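Local coordinates for inactivation-no-after-potential D protein (Drosophila melanogaster, PDB 5F67), which probably scaffolds phototransduction proteins in the photoreceptor through its PDZ domains, the third of which binds the tail of the TRP channel, at residues V29-L35 with G59-E63; D71-N77 with V100-T106. All coordinates share one frame; numbering follows the deposited sequence.

In the fold
Both contacts belong to one PDZ domain and meet where strand 25-30, which ends in contact 1, pairs with strand 99-105 of contact 2 in the antiparallel sheet. Their centres are about 14 Å apart, yet they touch: Val29 O lies 2.8 Å from Val100 N, a probable hydrogen bond, Val29 CG2 packs on Met102 CE at 3.7 Å, and Leu35 CD2 on Val100 CG2, also at 3.7 Å. Contact 2 is central, its centre about 3 Å from that of the chain, whereas contact 1 lies about 13 Å out, at the peptide site. There Leu35 makes backbone hydrogen bonds to the bound peptide, and Phe34 packs on an apolar peptide side chain. Along the chain they follow in series.

Contact 1 of 2, residues V29-L35 with G59-E63; sequences VRKEGFL and GSNAE
Asn61 reaches across from the start of helix 61-64 and ties the end of strand 25-30 and the loop after it with both N-H groups of its amide. One N-H runs to Arg30 O, with ND2 at 2.7 Å and an almost straight N-H...O angle of 176°. The other goes to Glu32 OE1, 3.0 Å from ND2. Both acceptors lie within a few degrees of the amide plane, which fixes the flip of the amide, although the Glu32 carboxylate is met from above its own plane. Asn61 CG stands anti to its carbonyl carbon (chi1 -67°), which directs ND2 at Arg30 O and Glu32 OE1.

Next to this polar grip the packing is close. Val29 CG1 sits 3.6 Å from Ala62 N and also touches Asn61 CB. Ala62 N donates to Leu35 O at 3.0 Å, and Ala62 CB rests against the same carbonyl oxygen. A water accepts from Asn61 N at 2.8 Å and donates to Phe34 O, bridging the backbones. Ser60 is the N-cap: its OG accepts from Glu63 N and also bonds to Arg57 O.

The outer side is looser. Phe34 offers only the edge of its ring, CE1 lying 4.1 Å from Ser60 CB, while Arg30 and Glu32 are exposed and the Arg30 guanidinium leads away from the helix.

The loop with Gly33, Phe34 and Leu35 is consistent with the carboxylate-binding loop of PDZ domains, since Leu35 makes backbone hydrogen bonds to the bound peptide. Three cross-segment hydrogen bonds, two from Asn61 ND2 and one from Ala62 N, against one apolar pair, Val29 with Ala62, imply a largely polar fastening.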
loop_
_atom_site.group_PDB
_atom_site.type_symbol
_atom_site.label_atom_id
_atom_site.label_comp_id
_atom_site.label_asym_id
_atom_site.label_seq_id
_atom_site.Cartn_x
_atom_site.Cartn_y
_atom_site.Cartn_z
ATOM N N VAL A 29 8.549 -4.239 1.881
ATOM C CA VAL A 29 9.015 -2.858 1.902
ATOM C C VAL A 29 9.449 -2.463 3.310
ATOM O O VAL A 29 8.661 -2.542 4.253
ATOM C CB VAL A 29 7.910 -1.905 1.434
ATOM C CG1 VAL A 29 8.413 -0.459 1.438
ATOM C CG2 VAL A 29 7.420 -2.314 0.042
ATOM N N ARG A 30 10.704 -2.046 3.459
ATOM C CA ARG A 30 11.189 -1.676 4.783
ATOM C C ARG A 30 10.724 -0.283 5.174
ATOM O O ARG A 30 10.912 0.688 4.424
ATOM C CB ARG A 30 12.722 -1.766 4.853
ATOM C CG ARG A 30 13.285 -1.617 6.278
ATOM C CD ARG A 30 14.818 -1.770 6.310
ATOM N NE ARG A 30 15.195 -3.023 5.653
ATOM C CZ ARG A 30 15.304 -4.197 6.268
ATOM N NH1 ARG A 30 15.113 -4.292 7.584
ATOM N NH2 ARG A 30 15.613 -5.280 5.561
ATOM N N LYS A 31 10.117 -0.182 6.356
ATOM C CA LYS A 31 9.698 1.120 6.857
ATOM C C LYS A 31 10.917 1.792 7.447
ATOM O O LYS A 31 11.466 1.331 8.448
ATOM C CB LYS A 31 8.612 0.987 7.928
ATOM C CG LYS A 31 8.117 2.341 8.414
ATOM C CD LYS A 31 7.012 2.197 9.447
ATOM C CE LYS A 31 5.655 2.038 8.792
ATOM N NZ LYS A 31 4.606 2.083 9.851
ATOM N N GLU A 32 11.370 2.859 6.798
ATOM C CA GLU A 32 12.462 3.659 7.335
ATOM C C GLU A 32 11.914 5.077 7.429
ATOM O O GLU A 32 11.969 5.846 6.461
ATOM C CB GLU A 32 13.700 3.551 6.436
ATOM C CG GLU A 32 14.141 2.092 6.212
ATOM C CD GLU A 32 15.405 1.956 5.376
ATOM O OE1 GLU A 32 15.477 2.551 4.274
ATOM O OE2 GLU A 32 16.338 1.248 5.819
ATOM N N GLY A 33 11.327 5.394 8.581
ATOM C CA GLY A 33 10.578 6.631 8.730
ATOM C C GLY A 33 9.151 6.425 8.241
ATOM O O GLY A 33 8.180 6.680 8.961
ATOM N N PHE A 34 9.032 5.939 7.010
ATOM C CA PHE A 34 7.743 5.726 6.377
ATOM C C PHE A 34 7.983 4.660 5.319
ATOM O O PHE A 34 9.152 4.365 4.981
ATOM C CB PHE A 34 7.305 7.025 5.699
ATOM C CG PHE A 34 8.435 7.715 4.991
ATOM C CD1 PHE A 34 8.884 7.262 3.751
ATOM C CD2 PHE A 34 9.089 8.790 5.591
ATOM C CE1 PHE A 34 9.966 7.866 3.107
ATOM C CE2 PHE A 34 10.169 9.400 4.958
ATOM C CZ PHE A 34 10.607 8.932 3.710
ATOM N N LEU A 35 6.902 4.092 4.786
ATOM C CA LEU A 35 7.009 3.195 3.639
ATOM C C LEU A 35 7.144 4.025 2.367
ATOM O O LEU A 35 7.979 3.735 1.495
ATOM C CB LEU A 35 5.776 2.288 3.541
ATOM C CG LEU A 35 5.565 1.359 4.739
ATOM C CD1 LEU A 35 4.152 0.763 4.705
ATOM C CD2 LEU A 35 6.623 0.257 4.741
ATOM N N GLY A 59 11.747 8.426 -4.303
ATOM C CA GLY A 59 12.928 7.958 -3.599
ATOM C C GLY A 59 12.656 7.017 -2.435
ATOM O O GLY A 59 13.594 6.513 -1.815
ATOM N N SER A 60 11.382 6.777 -2.135
ATOM C CA SER A 60 11.007 5.961 -0.980
ATOM C C SER A 60 11.200 4.465 -1.252
ATOM O O SER A 60 11.356 4.040 -2.403
ATOM C CB SER A 60 9.549 6.231 -0.593
ATOM O OG SER A 60 8.662 5.711 -1.582
ATOM N N ASN A 61 11.192 3.663 -0.190
ATOM C CA ASN A 61 11.326 2.215 -0.337
ATOM C C ASN A 61 10.130 1.596 -1.056
ATOM O O ASN A 61 10.277 0.586 -1.751
ATOM C CB ASN A 61 11.526 1.556 1.029
ATOM C CG ASN A 61 12.849 1.932 1.663
ATOM O OD1 ASN A 61 13.760 2.427 0.990
ATOM N ND2 ASN A 61 12.968 1.689 2.961
ATOM N N ALA A 62 8.942 2.185 -0.893
ATOM C CA ALA A 62 7.789 1.676 -1.627
ATOM C C ALA A 62 7.990 1.881 -3.121
ATOM O O ALA A 62 7.677 0.997 -3.921
ATOM C CB ALA A 62 6.494 2.343 -1.168
ATOM N N GLU A 63 8.511 3.044 -3.505
ATOM C CA GLU A 63 8.755 3.294 -4.927
ATOM C C GLU A 63 9.799 2.308 -5.456
ATOM O O GLU A 63 9.632 1.719 -6.533
ATOM C CB GLU A 63 9.214 4.736 -5.161
ATOM C CG GLU A 63 9.363 5.093 -6.639
ATOM C CD GLU A 63 10.005 6.446 -6.867
ATOM O OE1 GLU A 63 9.455 7.233 -7.671
ATOM O OE2 GLU A 63 11.067 6.719 -6.262
HETATM O O HOH W 1 10.995 4.713 2.438
#

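Contact 2 of 2, residues D71-N77 with V100-T106; sequences DMLLAVN and VTMILLT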
loop_
_atom_site.group_PDB
_atom_site.type_symbol
_atom_site.label_atom_id
_atom_site.label_comp_id
_atom_site.label_asym_id
_atom_site.label_seq_id
_atom_site.Cartn_x
_atom_site.Cartn_y
_atom_site.Cartn_z
ATOM N N ASP A 71 -2.609 0.828 -7.376
ATOM C CA ASP A 71 -2.604 -0.586 -6.975
ATOM C C ASP A 71 -3.626 -0.819 -5.870
ATOM O O ASP A 71 -3.782 0.031 -4.985
ATOM C CB ASP A 71 -1.241 -1.002 -6.425
ATOM C CG ASP A 71 -0.212 -1.254 -7.505
ATOM O OD1 ASP A 71 -0.567 -1.216 -8.707
ATOM O OD2 ASP A 71 0.962 -1.508 -7.136
ATOM N N MET A 72 -4.316 -1.957 -5.901
ATOM C CA MET A 72 -5.220 -2.291 -4.793
ATOM C C MET A 72 -4.417 -2.983 -3.703
ATOM O O MET A 72 -3.627 -3.877 -3.990
ATOM C CB MET A 72 -6.338 -3.216 -5.273
ATOM C CG MET A 72 -7.467 -3.438 -4.264
ATOM S SD MET A 72 -8.675 -4.617 -4.927
ATOM C CE MET A 72 -9.953 -4.481 -3.661
ATOM N N LEU A 73 -4.610 -2.560 -2.457
ATOM C CA LEU A 73 -3.902 -3.130 -1.314
ATOM C C LEU A 73 -4.751 -4.234 -0.697
ATOM O O LEU A 73 -5.849 -3.971 -0.172
ATOM C CB LEU A 73 -3.617 -2.031 -0.274
ATOM C CG LEU A 73 -2.960 -2.525 1.014
ATOM C CD1 LEU A 73 -1.564 -3.078 0.745
ATOM C CD2 LEU A 73 -2.905 -1.397 2.048
ATOM N N LEU A 74 -4.255 -5.470 -0.775
ATOM C CA LEU A 74 -5.051 -6.637 -0.402
ATOM C C LEU A 74 -4.669 -7.235 0.958
ATOM O O LEU A 74 -5.497 -7.872 1.610
ATOM C CB LEU A 74 -4.956 -7.701 -1.497
ATOM C CG LEU A 74 -5.400 -7.195 -2.875
ATOM C CD1 LEU A 74 -5.064 -8.214 -3.958
ATOM C CD2 LEU A 74 -6.884 -6.921 -2.876
ATOM N N ALA A 75 -3.429 -7.032 1.387
ATOM C CA ALA A 75 -3.018 -7.443 2.734
ATOM C C ALA A 75 -1.825 -6.646 3.228
ATOM O O ALA A 75 -1.009 -6.180 2.432
ATOM C CB ALA A 75 -2.694 -8.929 2.765
ATOM N N VAL A 76 -1.732 -6.502 4.547
ATOM C CA VAL A 76 -0.559 -5.916 5.196
ATOM C C VAL A 76 -0.064 -6.956 6.187
ATOM O O VAL A 76 -0.768 -7.264 7.156
ATOM C CB VAL A 76 -0.925 -4.635 5.944
ATOM C CG1 VAL A 76 0.310 -4.070 6.676
ATOM C CG2 VAL A 76 -1.484 -3.607 4.970
ATOM N N ASN A 77 1.138 -7.487 5.953
ATOM C CA ASN A 77 1.620 -8.640 6.716
ATOM C C ASN A 77 0.550 -9.725 6.706
ATOM O O ASN A 77 0.056 -10.068 5.633
ATOM C CB ASN A 77 2.067 -8.251 8.134
ATOM C CG ASN A 77 3.339 -7.412 8.130
ATOM O OD1 ASN A 77 4.189 -7.558 7.249
ATOM N ND2 ASN A 77 3.474 -6.522 9.109
ATOM N N VAL A 100 7.706 -4.618 5.878
ATOM C CA VAL A 100 6.258 -4.741 5.831
ATOM C C VAL A 100 5.888 -5.449 4.542
ATOM O O VAL A 100 6.277 -5.020 3.451
ATOM C CB VAL A 100 5.575 -3.360 5.896
ATOM C CG1 VAL A 100 4.042 -3.516 5.935
ATOM C CG2 VAL A 100 6.064 -2.578 7.116
ATOM N N THR A 101 5.173 -6.560 4.681
ATOM C CA THR A 101 4.757 -7.361 3.545
ATOM C C THR A 101 3.435 -6.789 3.059
ATOM O O THR A 101 2.494 -6.632 3.844
ATOM C CB THR A 101 4.505 -8.810 3.966
ATOM O OG1 THR A 101 5.684 -9.350 4.572
ATOM C CG2 THR A 101 4.107 -9.667 2.751
ATOM N N MET A 102 3.351 -6.460 1.776
ATOM C CA MET A 102 2.078 -6.014 1.236
ATOM C C MET A 102 1.719 -6.855 0.020
ATOM O O MET A 102 2.584 -7.188 -0.787
ATOM C CB MET A 102 2.155 -4.540 0.843
ATOM C CG MET A 102 2.351 -3.610 2.043
ATOM S SD MET A 102 2.256 -1.873 1.571
ATOM C CE MET A 102 3.844 -1.634 0.774
ATOM N N ILE A 103 0.442 -7.201 -0.100
ATOM C CA ILE A 103 -0.020 -7.873 -1.297
ATOM C C ILE A 103 -0.745 -6.818 -2.094
ATOM O O ILE A 103 -1.670 -6.165 -1.591
ATOM C CB ILE A 103 -0.985 -9.028 -0.987
ATOM C CG1 ILE A 103 -0.241 -10.129 -0.220
ATOM C CG2 ILE A 103 -1.534 -9.607 -2.282
ATOM C CD1 ILE A 103 -1.123 -11.297 0.181
ATOM N N LEU A 104 -0.312 -6.643 -3.336
ATOM C CA LEU A 104 -0.810 -5.567 -4.182
ATOM C C LEU A 104 -1.311 -6.113 -5.504
ATOM O O LEU A 104 -0.785 -7.092 -6.016
ATOM C CB LEU A 104 0.317 -4.571 -4.463
ATOM C CG LEU A 104 0.857 -3.769 -3.277
ATOM C CD1 LEU A 104 2.159 -3.064 -3.663
ATOM C CD2 LEU A 104 -0.182 -2.764 -2.773
ATOM N N LEU A 105 -2.310 -5.452 -6.078
ATOM C CA LEU A 105 -2.821 -5.847 -7.389
ATOM C C LEU A 105 -2.808 -4.640 -8.318
ATOM O O LEU A 105 -3.481 -3.632 -8.059
ATOM C CB LEU A 105 -4.249 -6.391 -7.271
ATOM C CG LEU A 105 -4.946 -6.728 -8.596
ATOM C CD1 LEU A 105 -4.282 -7.917 -9.295
ATOM C CD2 LEU A 105 -6.411 -7.021 -8.355
ATOM N N THR A 106 -2.022 -4.721 -9.385
ATOM C CA THR A 106 -2.000 -3.647 -10.375
ATOM C C THR A 106 -3.078 -3.956 -11.394
ATOM O O THR A 106 -3.125 -5.065 -11.937
ATOM C CB THR A 106 -0.624 -3.542 -11.081
ATOM O OG1 THR A 106 0.377 -3.181 -10.125
ATOM C CG2 THR A 106 -0.655 -2.475 -12.169
#
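Asp71 and Thr106 close one end of this antiparallel strand pair through a hydroxyl-carboxylate hydrogen bond. Followed outward, Asp71 CB lies 3.8 Å from Leu105 O and near Leu104 CD2; CG, anti to its own carbonyl carbon (chi1 -78°), comes within 3.3 Å of Thr106 OG1. At the tip OD1 accepts from OG1 of Thr106 at 2.6 Å, from above the carboxylate plane, while OD2 borders Leu104 CD1 and takes a salt bridge from Arg25 and a hydrogen bond from Lys68 N. With an alanine in place of this aspartate, the Arg25 guanidinium would probably lose its buried counter-charge and Thr106 OG1 its carboxylate acceptor.

The N-to-C directions of the two short strand segments differ by 155°, close to antiparallel. Met72 and Leu105 form a hydrogen-bonded pair, and Leu73 and Leu104 a non-hydrogen-bonded one. Leu74 and Ala75 then both face Ile103, a classic beta bulge: Leu74 N donates to Ile103 O at 2.8 Å, and Ile103 N to Ala75 O at 3.1 Å. At the far end Asn77 OD1 accepts from Thr101 N at 2.9 Å.

Leu73 CD1 touches Leu104 CD2 at 3.8 Å on the face shared with Met102 and Val76, where Met102 and Leu104 also meet Val27 of strand 25-30. On the other face Leu74, Ala75 and Ile103 pack against Ile17 of helix 17-20. Strand 50-56 flanks Asp71 to Leu73, where strand 72-76 begins.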